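Local coordinates for putative uncharacterized protein (Xanthomonas oryzae pv. oryzae, PDB 4KL0) that binds calcium and probably hydrolyses N-glycosyl compounds such as nucleosides, although its function has not been established, at residues D318-L323 against L332-T337; L26-L31 against A324-T329; Y46-Q51 against L363-L368; R17-H22 against K50-D55. One frame throughout, in Å; residues are numbered along the deposited sequence.

Overall arrangement
The four contacts show how one side of a Rossmann-like alpha/beta domain is knitted together outward from a metal site. Contact 1 is buried and reaches calcium at one end; contact 3, also buried, crosses two long helices mainly through hydrocarbon, with no hydrogen bond across it. Contact 2 is thinner and partly buried, and brings the bend between helices 317-325 and 327-333, both also used by contact 1, up to strand 28-34. Contact 4 adds a salt bridge to its leucine packing; its centre lies about 18 Å from that of the chain, the farthest of the four. Helix 41-54 serves contacts 3 and 4, where Leu368 CD2 and Leu52 CD2 meet at 3.9 Å.

Contact 1: D318-L323 against L332-T337; sequences DPLTLL and LLFQPT. With CA (calcium ion), chain B.
Helices 317-325 and 327-333 follow one another through a sharp bend, and their backbones come nearest here at Leu323 and Leu333, whose CA atoms lie 8.3 Å apart. Between them the methyl groups Leu323 CD1 and Leu333 CD1 touch at 3.8 Å. Phe334, the first residue past the second helix, turns its ring back toward the first. With CG lying beside its own backbone N (chi1 -50°), the ring carries CE2 to within 3.8 Å of the carbonyl carbon of Leu323, which sits at the ring edge near its plane. The next ring atom, CZ, meets Leu320 CD2 at 4.1 Å, the two side chains crossing at about a right angle. Leu333 CB, from the same segment, covers one face of the ring over its centre. No hydrogen bond joins the two segments; the contact itself is apolar side chains and ring-to-backbone packing.

At the far end of 318-323, Asp318 uses its two oxygens differently: OD2 binds calcium at 2.4 Å, whereas OD1 accepts a hydrogen bond from a calcium-bound water at 2.5 Å. Three waters in all, together with Asp35, Asp42 and the carbonyl oxygen of Ile151, complete the coordination. This aspartate-rich calcium site is the hallmark of the inosine-uridine nucleoside hydrolase family.

Contact 2: L26-L31 against A324-T329; sequences LPLDTL and AALPGT
Leu28 and Ala325 meet at a peptide group, for the flat units of this contact are backbone carbonyls and not rings: the methyl Leu28 CD2 comes within 4.4 Å of Ala325 O, a loose van der Waals approach of a methyl to a carbonyl oxygen. A second flat unit, the carbonyl of Leu28 itself, is used from within its own strand. There Thr30 OG1 donates to Leu28 O at 3.1 Å from above the carbonyl plane, 45° out of it. The setting is the alpha/beta layering of a Rossmann-like fold, in which strand 28-34 runs inside the sheet between strands 58-65 and 146-150 and the joint of helices 317-325 and 327-333 lies against it.

Across that layer, most of the contact falls to two leucines. Leu28 extends with CG anti to its backbone N (chi1 -178°), which carries its branch point out from the strand toward the helical joint. Leu326 stands at the N-cap position of helix 327-333, and although its CB does not aim at the strand, the end of the side chain does approach it. Leu326 also rests on Leu58 of the adjoining strand and on Leu52 of helix 41-54, while Ala325 packs on Val149, so the joint spans three neighbouring strands. The neighbour of Leu28 in the strand, Asp29, instead forms a salt bridge with Arg59. Only 97 Å² is buried between the two segments, and the closest approach of their side chains is methyl to methyl, Leu28 CD2 to Leu326 CD2 at 4.2 Å.

Contact 3: Y46-Q51 against L363-L368; sequences YTIAKQ and LLLSAL
Ile48 and Leu368 face each other where helices 41-54 and 358-372 cross, with side chains set obliquely and CA atoms 5.2 Å apart. The helix axes pass 9.4 Å from each other at 76°, so the interface is compact and centres on a few residues. Ile48 offers its two branches to different leucines. Its CG1 sits between the backbone N and the carbonyl carbon (chi1 69°), a crowded position that sends CD1 to Leu365 CD2 at 4.0 Å. The other branch, CG2, lies over Leu368 CB at 3.9 Å.

One turn further along helix 41-54, Gln51 continues the same surface with the aliphatic part of its chain. Its CG meets Leu368 CD2 at 3.8 Å, again at a slant, and its CB lies 3.5 Å from Leu368 O. Leu368 is met at two places: CB by Ile48 and CD2 by Gln51. The bend of Gln51 at chi2 (63°) then leads its amide away from Leu368, and NE2 finds its hydrogen-bond partner in Asp55, just past the end of that helix.

Leu365 and Ile48 do not stop at each other, for both also touch Leu323 of helix 317-325, making a three-helix core, with the Ile48 side chain about 13 Å from the calcium. Across 254 Å² of buried surface no hydrogen bond passes between the segments. The crossing thus depends on the fit of methyl and methylene groups, while the amide nitrogen of Gln51 is bonded to Asp55, beyond the crossing.

Contact 4: R17-H22 against K50-D55; sequences RELRLH and KQLQAD
Arg20 reaches across to Asp55, and its side chain can be followed outward from CB, which does not itself point at the other helix. Beyond it the chain is extended from CG to NE and carries CG and CD past Asp55 OD2, CD at 4.0 Å. NE donates to that same oxygen at 2.9 Å in a weak bond. At the tip, NH2 donates to Asp55 OD1 at 2.8 Å with an N-H...O angle of 154°, arriving on the syn side of the carboxylate. The two bonds use one edge of the guanidinium, yet its plane and that of the carboxylate are 64° apart, a strongly twisted two-point salt bridge.

Asp55 OD2 is gripped a second time by Gln51 NE2, 3.0 Å away and above the carboxylate plane, and this bond from one helical turn earlier probably steadies the acid for Arg20. On the inner side, Leu19 CD2 meets Leu52 CD2 at 4.0 Å, the side chains crossing at about a right angle.

The ion pair and the leucine contact together fasten helix 10-20 to the C-terminal end of helix 41-54, in the helical layer of the Rossmann-like domain.

Contact 1: D318-L323 against L332-T337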
loop_
_atom_site.group_PDB
_atom_site.type_symbol
_atom_site.label_atom_id
_atom_site.label_comp_id
_atom_site.label_asym_id
_atom_site.label_seq_id
_atom_site.Cartn_x
_atom_site.Cartn_y
_atom_site.Cartn_z
ATOM N N ASP A 318 2.867 -2.797 0.349
ATOM C CA ASP A 318 2.277 -1.556 -0.096
ATOM C C ASP A 318 3.264 -0.365 -0.116
ATOM O O ASP A 318 3.216 0.475 -1.042
ATOM C CB ASP A 318 1.045 -1.239 0.760
ATOM C CG ASP A 318 -0.085 -2.213 0.529
ATOM O OD1 ASP A 318 -0.049 -3.010 -0.427
ATOM O OD2 ASP A 318 -1.086 -2.190 1.279
ATOM N N PRO A 319 4.154 -0.259 0.875
ATOM C CA PRO A 319 5.120 0.839 0.794
ATOM C C PRO A 319 6.001 0.694 -0.420
ATOM O O PRO A 319 6.301 1.707 -1.049
ATOM C CB PRO A 319 5.968 0.609 2.040
ATOM C CG PRO A 319 4.994 0.084 3.018
ATOM C CD PRO A 319 4.131 -0.877 2.219
ATOM N N LEU A 320 6.394 -0.524 -0.769
ATOM C CA LEU A 320 7.195 -0.686 -1.962
ATOM C C LEU A 320 6.425 -0.286 -3.210
ATOM O O LEU A 320 7.012 0.197 -4.175
ATOM C CB LEU A 320 7.672 -2.132 -2.096
ATOM C CG LEU A 320 8.777 -2.445 -1.086
ATOM C CD1 LEU A 320 8.976 -4.000 -0.993
ATOM C CD2 LEU A 320 10.105 -1.800 -1.511
ATOM N N THR A 321 5.122 -0.537 -3.236
ATOM C CA THR A 321 4.288 -0.150 -4.396
ATOM C C THR A 321 4.318 1.362 -4.587
ATOM O O THR A 321 4.466 1.847 -5.701
ATOM C CB THR A 321 2.850 -0.670 -4.194
ATOM O OG1 THR A 321 2.930 -2.096 -4.064
ATOM C CG2 THR A 321 1.958 -0.339 -5.359
ATOM N N LEU A 322 4.176 2.085 -3.477
ATOM C CA LEU A 322 4.293 3.528 -3.536
ATOM C C LEU A 322 5.681 3.980 -4.028
ATOM O O LEU A 322 5.750 4.883 -4.917
ATOM C CB LEU A 322 3.936 4.145 -2.166
ATOM C CG LEU A 322 4.112 5.685 -2.179
ATOM C CD1 LEU A 322 3.128 6.290 -3.155
ATOM C CD2 LEU A 322 3.865 6.256 -0.804
ATOM N N LEU A 323 6.736 3.350 -3.539
ATOM C CA LEU A 323 8.086 3.681 -3.994
ATOM C C LEU A 323 8.187 3.398 -5.489
ATOM O O LEU A 323 8.823 4.158 -6.241
ATOM C CB LEU A 323 9.152 2.938 -3.196
ATOM C CG LEU A 323 9.240 3.314 -1.697
ATOM C CD1 LEU A 323 10.442 2.631 -1.053
ATOM C CD2 LEU A 323 9.402 4.829 -1.500
ATOM N N LEU A 332 15.799 4.823 -8.188
ATOM C CA LEU A 332 16.759 4.439 -7.191
ATOM C C LEU A 332 16.777 2.921 -6.942
ATOM O O LEU A 332 17.837 2.346 -6.662
ATOM C CB LEU A 332 16.403 5.155 -5.888
ATOM C CG LEU A 332 17.471 5.805 -5.024
ATOM C CD1 LEU A 332 18.280 6.776 -5.847
ATOM C CD2 LEU A 332 16.797 6.487 -3.829
ATOM N N LEU A 333 15.606 2.271 -6.994
ATOM C CA LEU A 333 15.506 0.926 -6.433
ATOM C C LEU A 333 15.165 -0.156 -7.442
ATOM O O LEU A 333 15.469 -1.334 -7.196
ATOM C CB LEU A 333 14.421 0.895 -5.323
ATOM C CG LEU A 333 14.568 1.896 -4.169
ATOM C CD1 LEU A 333 13.334 1.751 -3.280
ATOM C CD2 LEU A 333 15.835 1.665 -3.351
ATOM N N PHE A 334 14.493 0.210 -8.527
ATOM C CA PHE A 334 13.846 -0.778 -9.385
ATOM C C PHE A 334 14.217 -0.671 -10.856
ATOM O O PHE A 334 14.546 0.391 -11.382
ATOM C CB PHE A 334 12.317 -0.682 -9.316
ATOM C CG PHE A 334 11.754 -0.667 -7.933
ATOM C CD1 PHE A 334 11.754 -1.795 -7.143
ATOM C CD2 PHE A 334 11.120 0.493 -7.442
ATOM C CE1 PHE A 334 11.225 -1.744 -5.861
ATOM C CE2 PHE A 334 10.533 0.517 -6.189
ATOM C CZ PHE A 334 10.606 -0.574 -5.391
ATOM N N GLN A 335 14.122 -1.810 -11.531
ATOM C CA GLN A 335 14.259 -1.855 -12.971
ATOM C C GLN A 335 13.090 -2.701 -13.493
ATOM O O GLN A 335 13.265 -3.903 -13.747
ATOM C CB GLN A 335 15.578 -2.535 -13.294
ATOM C CG GLN A 335 15.981 -2.559 -14.722
ATOM C CD GLN A 335 17.301 -3.344 -14.899
ATOM O OE1 GLN A 335 18.296 -3.077 -14.197
ATOM N NE2 GLN A 335 17.291 -4.347 -15.809
ATOM N N PRO A 336 11.885 -2.093 -13.611
ATOM C CA PRO A 336 10.667 -2.810 -14.020
ATOM C C PRO A 336 10.861 -3.497 -15.366
ATOM O O PRO A 336 11.584 -2.997 -16.235
ATOM C CB PRO A 336 9.629 -1.685 -14.161
ATOM C CG PRO A 336 10.100 -0.645 -13.157
ATOM C CD PRO A 336 11.618 -0.673 -13.320
ATOM N N THR A 337 10.224 -4.649 -15.540
ATOM C CA THR A 337 10.322 -5.392 -16.807
ATOM C C THR A 337 9.077 -5.180 -17.672
ATOM O O THR A 337 7.944 -5.359 -17.212
ATOM C CB THR A 337 10.548 -6.923 -16.492
ATOM O OG1 THR A 337 11.788 -7.097 -15.780
ATOM C CG2 THR A 337 10.510 -7.785 -17.788
HETATM CA CA CA B . -3.319 -3.011 1.414
HETATM O O HOH W 1 -1.971 -4.646 -0.253
HETATM O O HOH W 2 -2.286 -4.808 2.788
HETATM O O HOH W 3 -4.677 -5.136 0.803
#

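Contact 2: L26-L31 against A324-T329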
loop_
_atom_site.group_PDB
_atom_site.type_symbol
_atom_site.label_atom_id
_atom_site.label_comp_id
_atom_site.label_asym_id
_atom_site.label_seq_id
_atom_site.Cartn_x
_atom_site.Cartn_y
_atom_site.Cartn_z
ATOM N N LEU A 26 7.685 19.555 -9.571
ATOM C CA LEU A 26 6.434 19.752 -8.897
ATOM C C LEU A 26 6.108 18.429 -8.208
ATOM O O LEU A 26 6.349 17.361 -8.821
ATOM C CB LEU A 26 5.360 20.019 -9.943
ATOM C CG LEU A 26 4.717 21.411 -10.135
ATOM C CD1 LEU A 26 5.499 22.543 -9.490
ATOM C CD2 LEU A 26 4.526 21.635 -11.630
ATOM N N PRO A 27 5.513 18.489 -6.990
ATOM C CA PRO A 27 5.092 17.188 -6.420
ATOM C C PRO A 27 4.009 16.582 -7.284
ATOM O O PRO A 27 3.178 17.282 -7.857
ATOM C CB PRO A 27 4.559 17.523 -5.014
ATOM C CG PRO A 27 5.026 19.042 -4.742
ATOM C CD PRO A 27 5.083 19.630 -6.158
ATOM N N LEU A 28 4.018 15.261 -7.352
ATOM C CA LEU A 28 3.013 14.532 -8.115
ATOM C C LEU A 28 1.724 14.406 -7.298
ATOM O O LEU A 28 1.721 13.733 -6.266
ATOM C CB LEU A 28 3.599 13.155 -8.496
ATOM C CG LEU A 28 2.687 12.245 -9.361
ATOM C CD1 LEU A 28 2.357 12.852 -10.734
ATOM C CD2 LEU A 28 3.271 10.853 -9.529
ATOM N N ASP A 29 0.606 14.975 -7.746
ATOM C CA ASP A 29 -0.647 14.777 -7.011
ATOM C C ASP A 29 -1.047 13.309 -7.125
ATOM O O ASP A 29 -0.952 12.730 -8.227
ATOM C CB ASP A 29 -1.766 15.662 -7.561
ATOM C CG ASP A 29 -1.748 17.049 -6.955
ATOM O OD1 ASP A 29 -0.819 17.341 -6.167
ATOM O OD2 ASP A 29 -2.669 17.855 -7.243
ATOM N N THR A 30 -1.489 12.722 -6.000
ATOM C CA THR A 30 -1.638 11.255 -5.907
ATOM C C THR A 30 -2.994 10.865 -5.385
ATOM O O THR A 30 -3.460 11.427 -4.390
ATOM C CB THR A 30 -0.530 10.660 -4.989
ATOM O OG1 THR A 30 0.765 10.897 -5.569
ATOM C CG2 THR A 30 -0.724 9.150 -4.803
ATOM N N LEU A 31 -3.630 9.899 -6.067
ATOM C CA LEU A 31 -4.919 9.303 -5.659
ATOM C C LEU A 31 -4.602 7.875 -5.162
ATOM O O LEU A 31 -3.948 7.071 -5.906
ATOM C CB LEU A 31 -5.889 9.185 -6.847
ATOM C CG LEU A 31 -5.949 10.469 -7.687
ATOM C CD1 LEU A 31 -6.867 10.221 -8.926
ATOM C CD2 LEU A 31 -6.448 11.619 -6.871
ATOM N N ALA A 324 7.523 2.337 -5.941
ATOM C CA ALA A 324 7.552 2.021 -7.377
ATOM C C ALA A 324 6.765 2.992 -8.252
ATOM O O ALA A 324 6.989 3.037 -9.482
ATOM C CB ALA A 324 7.085 0.529 -7.592
ATOM N N ALA A 325 5.839 3.775 -7.652
ATOM C CA ALA A 325 4.942 4.663 -8.348
ATOM C C ALA A 325 5.540 6.021 -8.639
ATOM O O ALA A 325 4.976 6.760 -9.465
ATOM C CB ALA A 325 3.654 4.880 -7.489
ATOM N N LEU A 326 6.590 6.383 -7.900
ATOM C CA LEU A 326 7.222 7.715 -8.056
ATOM C C LEU A 326 8.548 7.531 -8.803
ATOM O O LEU A 326 9.375 6.692 -8.417
ATOM C CB LEU A 326 7.515 8.327 -6.677
ATOM C CG LEU A 326 6.364 8.391 -5.669
ATOM C CD1 LEU A 326 6.826 8.814 -4.267
ATOM C CD2 LEU A 326 5.219 9.294 -6.124
ATOM N N PRO A 327 8.783 8.349 -9.859
ATOM C CA PRO A 327 10.019 8.124 -10.629
ATOM C C PRO A 327 11.282 8.311 -9.813
ATOM O O PRO A 327 12.253 7.572 -9.972
ATOM C CB PRO A 327 9.929 9.169 -11.734
ATOM C CG PRO A 327 8.480 9.439 -11.874
ATOM C CD PRO A 327 7.921 9.364 -10.468
ATOM N N GLY A 328 11.282 9.270 -8.901
ATOM C CA GLY A 328 12.500 9.527 -8.126
ATOM C C GLY A 328 12.923 8.342 -7.273
ATOM O O GLY A 328 14.105 7.954 -7.194
ATOM N N THR A 329 11.946 7.739 -6.616
ATOM C CA THR A 329 12.271 6.589 -5.799
ATOM C C THR A 329 12.447 5.329 -6.668
ATOM O O THR A 329 13.325 4.515 -6.374
ATOM C CB THR A 329 11.152 6.378 -4.751
ATOM O OG1 THR A 329 9.898 6.500 -5.399
ATOM C CG2 THR A 329 11.268 7.436 -3.588
#

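Contact 3: Y46-Q51 against L363-L368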
loop_
_atom_site.group_PDB
_atom_site.type_symbol
_atom_site.label_atom_id
_atom_site.label_comp_id
_atom_site.label_asym_id
_atom_site.label_seq_id
_atom_site.Cartn_x
_atom_site.Cartn_y
_atom_site.Cartn_z
ATOM N N TYR A 46 1.077 5.181 4.413
ATOM C CA TYR A 46 0.658 6.546 4.712
ATOM C C TYR A 46 1.837 7.271 5.374
ATOM O O TYR A 46 2.089 8.476 5.122
ATOM C CB TYR A 46 -0.520 6.587 5.702
ATOM C CG TYR A 46 -1.757 5.820 5.308
ATOM C CD1 TYR A 46 -1.982 5.429 3.987
ATOM C CD2 TYR A 46 -2.695 5.474 6.241
ATOM C CE1 TYR A 46 -3.110 4.673 3.635
ATOM C CE2 TYR A 46 -3.821 4.765 5.913
ATOM C CZ TYR A 46 -4.037 4.357 4.612
ATOM O OH TYR A 46 -5.146 3.599 4.358
ATOM N N THR A 47 2.551 6.530 6.252
ATOM C CA THR A 47 3.699 7.108 6.993
ATOM C C THR A 47 4.847 7.514 6.055
ATOM O O THR A 47 5.304 8.658 6.104
ATOM C CB THR A 47 4.191 6.149 8.054
ATOM O OG1 THR A 47 3.100 5.869 8.936
ATOM C CG2 THR A 47 5.311 6.754 8.902
ATOM N N ILE A 48 5.285 6.603 5.181
ATOM C CA ILE A 48 6.269 7.068 4.209
ATOM C C ILE A 48 5.766 8.125 3.244
ATOM O O ILE A 48 6.562 8.954 2.818
ATOM C CB ILE A 48 6.970 5.981 3.445
ATOM C CG1 ILE A 48 6.044 5.254 2.489
ATOM C CG2 ILE A 48 7.619 4.942 4.437
ATOM C CD1 ILE A 48 6.801 4.430 1.441
ATOM N N ALA A 49 4.470 8.126 2.909
ATOM C CA ALA A 49 3.913 9.192 2.068
ATOM C C ALA A 49 4.045 10.543 2.757
ATOM O O ALA A 49 4.249 11.544 2.069
ATOM C CB ALA A 49 2.464 8.937 1.699
ATOM N N LYS A 50 3.892 10.596 4.079
ATOM C CA LYS A 50 4.073 11.880 4.768
ATOM C C LYS A 50 5.433 12.475 4.489
ATOM O O LYS A 50 5.512 13.676 4.178
ATOM C CB LYS A 50 3.886 11.729 6.280
ATOM C CG LYS A 50 4.444 12.854 7.107
ATOM C CD LYS A 50 3.772 14.175 6.783
ATOM C CE LYS A 50 4.483 15.264 7.619
ATOM N NZ LYS A 50 4.742 14.784 9.039
ATOM N N GLN A 51 6.491 11.661 4.547
ATOM C CA GLN A 51 7.824 12.187 4.314
ATOM C C GLN A 51 8.007 12.523 2.841
ATOM O O GLN A 51 8.650 13.517 2.485
ATOM C CB GLN A 51 8.908 11.202 4.760
ATOM C CG GLN A 51 10.299 11.807 4.636
ATOM C CD GLN A 51 10.525 13.001 5.510
ATOM O OE1 GLN A 51 9.851 13.215 6.550
ATOM N NE2 GLN A 51 11.487 13.808 5.093
ATOM N N LEU A 363 16.731 0.422 3.696
ATOM C CA LEU A 363 17.282 1.573 4.396
ATOM C C LEU A 363 16.439 2.835 4.101
ATOM O O LEU A 363 16.100 3.620 4.994
ATOM C CB LEU A 363 18.739 1.774 3.936
ATOM C CG LEU A 363 19.716 2.468 4.852
ATOM C CD1 LEU A 363 19.804 1.728 6.174
ATOM C CD2 LEU A 363 21.063 2.454 4.139
ATOM N N LEU A 364 16.044 2.993 2.852
ATOM C CA LEU A 364 15.133 4.090 2.473
ATOM C C LEU A 364 13.750 4.017 3.138
ATOM O O LEU A 364 13.226 5.051 3.627
ATOM C CB LEU A 364 15.005 4.196 0.968
ATOM C CG LEU A 364 14.166 5.386 0.523
ATOM C CD1 LEU A 364 14.862 6.703 0.932
ATOM C CD2 LEU A 364 13.963 5.313 -0.955
ATOM N N LEU A 365 13.158 2.823 3.195
ATOM C CA LEU A 365 11.892 2.677 3.940
ATOM C C LEU A 365 12.086 3.097 5.390
ATOM O O LEU A 365 11.268 3.868 5.911
ATOM C CB LEU A 365 11.364 1.232 3.886
ATOM C CG LEU A 365 10.824 0.834 2.512
ATOM C CD1 LEU A 365 10.700 -0.701 2.425
ATOM C CD2 LEU A 365 9.461 1.464 2.139
ATOM N N SER A 366 13.165 2.653 6.064
ATOM C CA SER A 366 13.397 3.061 7.460
ATOM C C SER A 366 13.610 4.587 7.573
ATOM O O SER A 366 13.034 5.235 8.460
ATOM C CB SER A 366 14.565 2.252 8.076
ATOM O OG SER A 366 14.818 2.677 9.428
ATOM N N ALA A 367 14.440 5.146 6.686
ATOM C CA ALA A 367 14.673 6.607 6.690
ATOM C C ALA A 367 13.388 7.412 6.538
ATOM O O ALA A 367 13.135 8.345 7.322
ATOM C CB ALA A 367 15.696 7.001 5.634
ATOM N N LEU A 368 12.556 7.035 5.558
ATOM C CA LEU A 368 11.336 7.776 5.335
ATOM C C LEU A 368 10.377 7.658 6.526
ATOM O O LEU A 368 9.794 8.658 6.927
ATOM C CB LEU A 368 10.680 7.296 4.042
ATOM C CG LEU A 368 11.428 7.534 2.715
ATOM C CD1 LEU A 368 10.799 6.672 1.637
ATOM C CD2 LEU A 368 11.366 9.011 2.287
#

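Contact 4: R17-H22 against K50-D55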
loop_
_atom_site.group_PDB
_atom_site.type_symbol
_atom_site.label_atom_id
_atom_site.label_comp_id
_atom_site.label_asym_id
_atom_site.label_seq_id
_atom_site.Cartn_x
_atom_site.Cartn_y
_atom_site.Cartn_z
ATOM N N ARG A 17 19.372 11.886 1.908
ATOM C CA ARG A 17 20.067 12.931 1.138
ATOM C C ARG A 17 20.154 12.577 -0.351
ATOM O O ARG A 17 19.901 13.411 -1.251
ATOM C CB ARG A 17 21.480 13.088 1.698
ATOM C CG ARG A 17 22.291 14.237 1.134
ATOM C CD ARG A 17 23.575 14.364 1.956
ATOM N NE ARG A 17 23.283 14.645 3.362
ATOM C CZ ARG A 17 23.592 13.844 4.388
ATOM N NH1 ARG A 17 24.262 12.697 4.193
ATOM N NH2 ARG A 17 23.238 14.192 5.619
ATOM N N GLU A 18 20.509 11.333 -0.631
ATOM C CA GLU A 18 20.593 10.860 -2.001
ATOM C C GLU A 18 19.257 10.905 -2.741
ATOM O O GLU A 18 19.171 11.299 -3.911
ATOM C CB GLU A 18 21.188 9.438 -2.040
ATOM C CG GLU A 18 21.265 8.872 -3.463
ATOM C CD GLU A 18 21.667 7.382 -3.522
ATOM O OE1 GLU A 18 21.843 6.736 -2.440
ATOM O OE2 GLU A 18 21.820 6.872 -4.669
ATOM N N LEU A 19 18.183 10.473 -2.084
ATOM C CA LEU A 19 16.889 10.558 -2.738
ATOM C C LEU A 19 16.555 12.022 -3.037
ATOM O O LEU A 19 15.972 12.343 -4.084
ATOM C CB LEU A 19 15.798 9.964 -1.847
ATOM C CG LEU A 19 14.377 10.214 -2.341
ATOM C CD1 LEU A 19 14.068 9.594 -3.719
ATOM C CD2 LEU A 19 13.385 9.727 -1.312
ATOM N N ARG A 20 16.934 12.899 -2.115
ATOM C CA ARG A 20 16.570 14.305 -2.241
ATOM C C ARG A 20 17.214 14.988 -3.461
ATOM O O ARG A 20 16.741 16.029 -3.909
ATOM C CB ARG A 20 16.867 15.075 -0.945
ATOM C CG ARG A 20 15.681 14.987 0.076
ATOM C CD ARG A 20 16.122 15.175 1.478
ATOM N NE ARG A 20 14.980 15.418 2.358
ATOM C CZ ARG A 20 15.129 15.843 3.606
ATOM N NH1 ARG A 20 16.356 16.029 4.094
ATOM N NH2 ARG A 20 14.068 16.083 4.362
ATOM N N LEU A 21 18.270 14.410 -4.025
ATOM C CA LEU A 21 18.826 14.969 -5.259
ATOM C C LEU A 21 17.879 14.827 -6.452
ATOM O O LEU A 21 18.080 15.490 -7.497
ATOM C CB LEU A 21 20.162 14.300 -5.608
ATOM C CG LEU A 21 21.244 14.478 -4.550
ATOM C CD1 LEU A 21 22.370 13.459 -4.794
ATOM C CD2 LEU A 21 21.757 15.928 -4.559
ATOM N N HIS A 22 16.846 13.981 -6.308
ATOM C CA HIS A 22 16.033 13.598 -7.431
ATOM C C HIS A 22 14.620 14.119 -7.277
ATOM O O HIS A 22 13.695 13.536 -7.876
ATOM C CB HIS A 22 15.947 12.058 -7.514
ATOM C CG HIS A 22 17.233 11.375 -7.869
ATOM N ND1 HIS A 22 18.379 11.482 -7.109
ATOM C CD2 HIS A 22 17.543 10.546 -8.894
ATOM C CE1 HIS A 22 19.347 10.774 -7.667
ATOM N NE2 HIS A 22 18.860 10.188 -8.747
ATOM N N LYS A 50 3.892 10.596 4.079
ATOM C CA LYS A 50 4.073 11.880 4.768
ATOM C C LYS A 50 5.433 12.475 4.489
ATOM O O LYS A 50 5.512 13.676 4.178
ATOM C CB LYS A 50 3.886 11.729 6.280
ATOM C CG LYS A 50 4.444 12.854 7.107
ATOM C CD LYS A 50 3.772 14.175 6.783
ATOM C CE LYS A 50 4.483 15.264 7.619
ATOM N NZ LYS A 50 4.742 14.784 9.039
ATOM N N GLN A 51 6.491 11.661 4.547
ATOM C CA GLN A 51 7.824 12.187 4.314
ATOM C C GLN A 51 8.007 12.523 2.841
ATOM O O GLN A 51 8.650 13.517 2.485
ATOM C CB GLN A 51 8.908 11.202 4.760
ATOM C CG GLN A 51 10.299 11.807 4.636
ATOM C CD GLN A 51 10.525 13.001 5.510
ATOM O OE1 GLN A 51 9.851 13.215 6.550
ATOM N NE2 GLN A 51 11.487 13.808 5.093
ATOM N N LEU A 52 7.472 11.687 1.955
ATOM C CA LEU A 52 7.585 11.990 0.547
ATOM C C LEU A 52 6.858 13.284 0.203
ATOM O O LEU A 52 7.299 14.005 -0.694
ATOM C CB LEU A 52 7.104 10.804 -0.301
ATOM C CG LEU A 52 8.049 9.624 -0.189
ATOM C CD1 LEU A 52 7.265 8.355 -0.624
ATOM C CD2 LEU A 52 9.366 9.778 -1.024
ATOM N N GLN A 53 5.745 13.574 0.873
ATOM C CA GLN A 53 5.048 14.844 0.667
ATOM C C GLN A 53 5.870 15.979 1.249
ATOM O O GLN A 53 6.059 17.026 0.585
ATOM C CB GLN A 53 3.666 14.805 1.343
ATOM C CG GLN A 53 2.855 16.059 1.099
ATOM C CD GLN A 53 1.377 15.826 1.155
ATOM O OE1 GLN A 53 0.888 14.727 0.777
ATOM N NE2 GLN A 53 0.627 16.819 1.680
ATOM N N ALA A 54 6.344 15.817 2.475
ATOM C CA ALA A 54 7.175 16.871 3.080
ATOM C C ALA A 54 8.371 17.213 2.197
ATOM O O ALA A 54 8.797 18.382 2.132
ATOM C CB ALA A 54 7.663 16.448 4.483
ATOM N N ASP A 55 8.915 16.229 1.500
ATOM C CA ASP A 55 10.057 16.458 0.605
ATOM C C ASP A 55 9.728 16.809 -0.861
ATOM O O ASP A 55 10.659 16.948 -1.673
ATOM C CB ASP A 55 11.054 15.288 0.652
ATOM C CG ASP A 55 11.782 15.190 1.990
ATOM O OD1 ASP A 55 11.761 16.218 2.759
ATOM O OD2 ASP A 55 12.371 14.111 2.290
#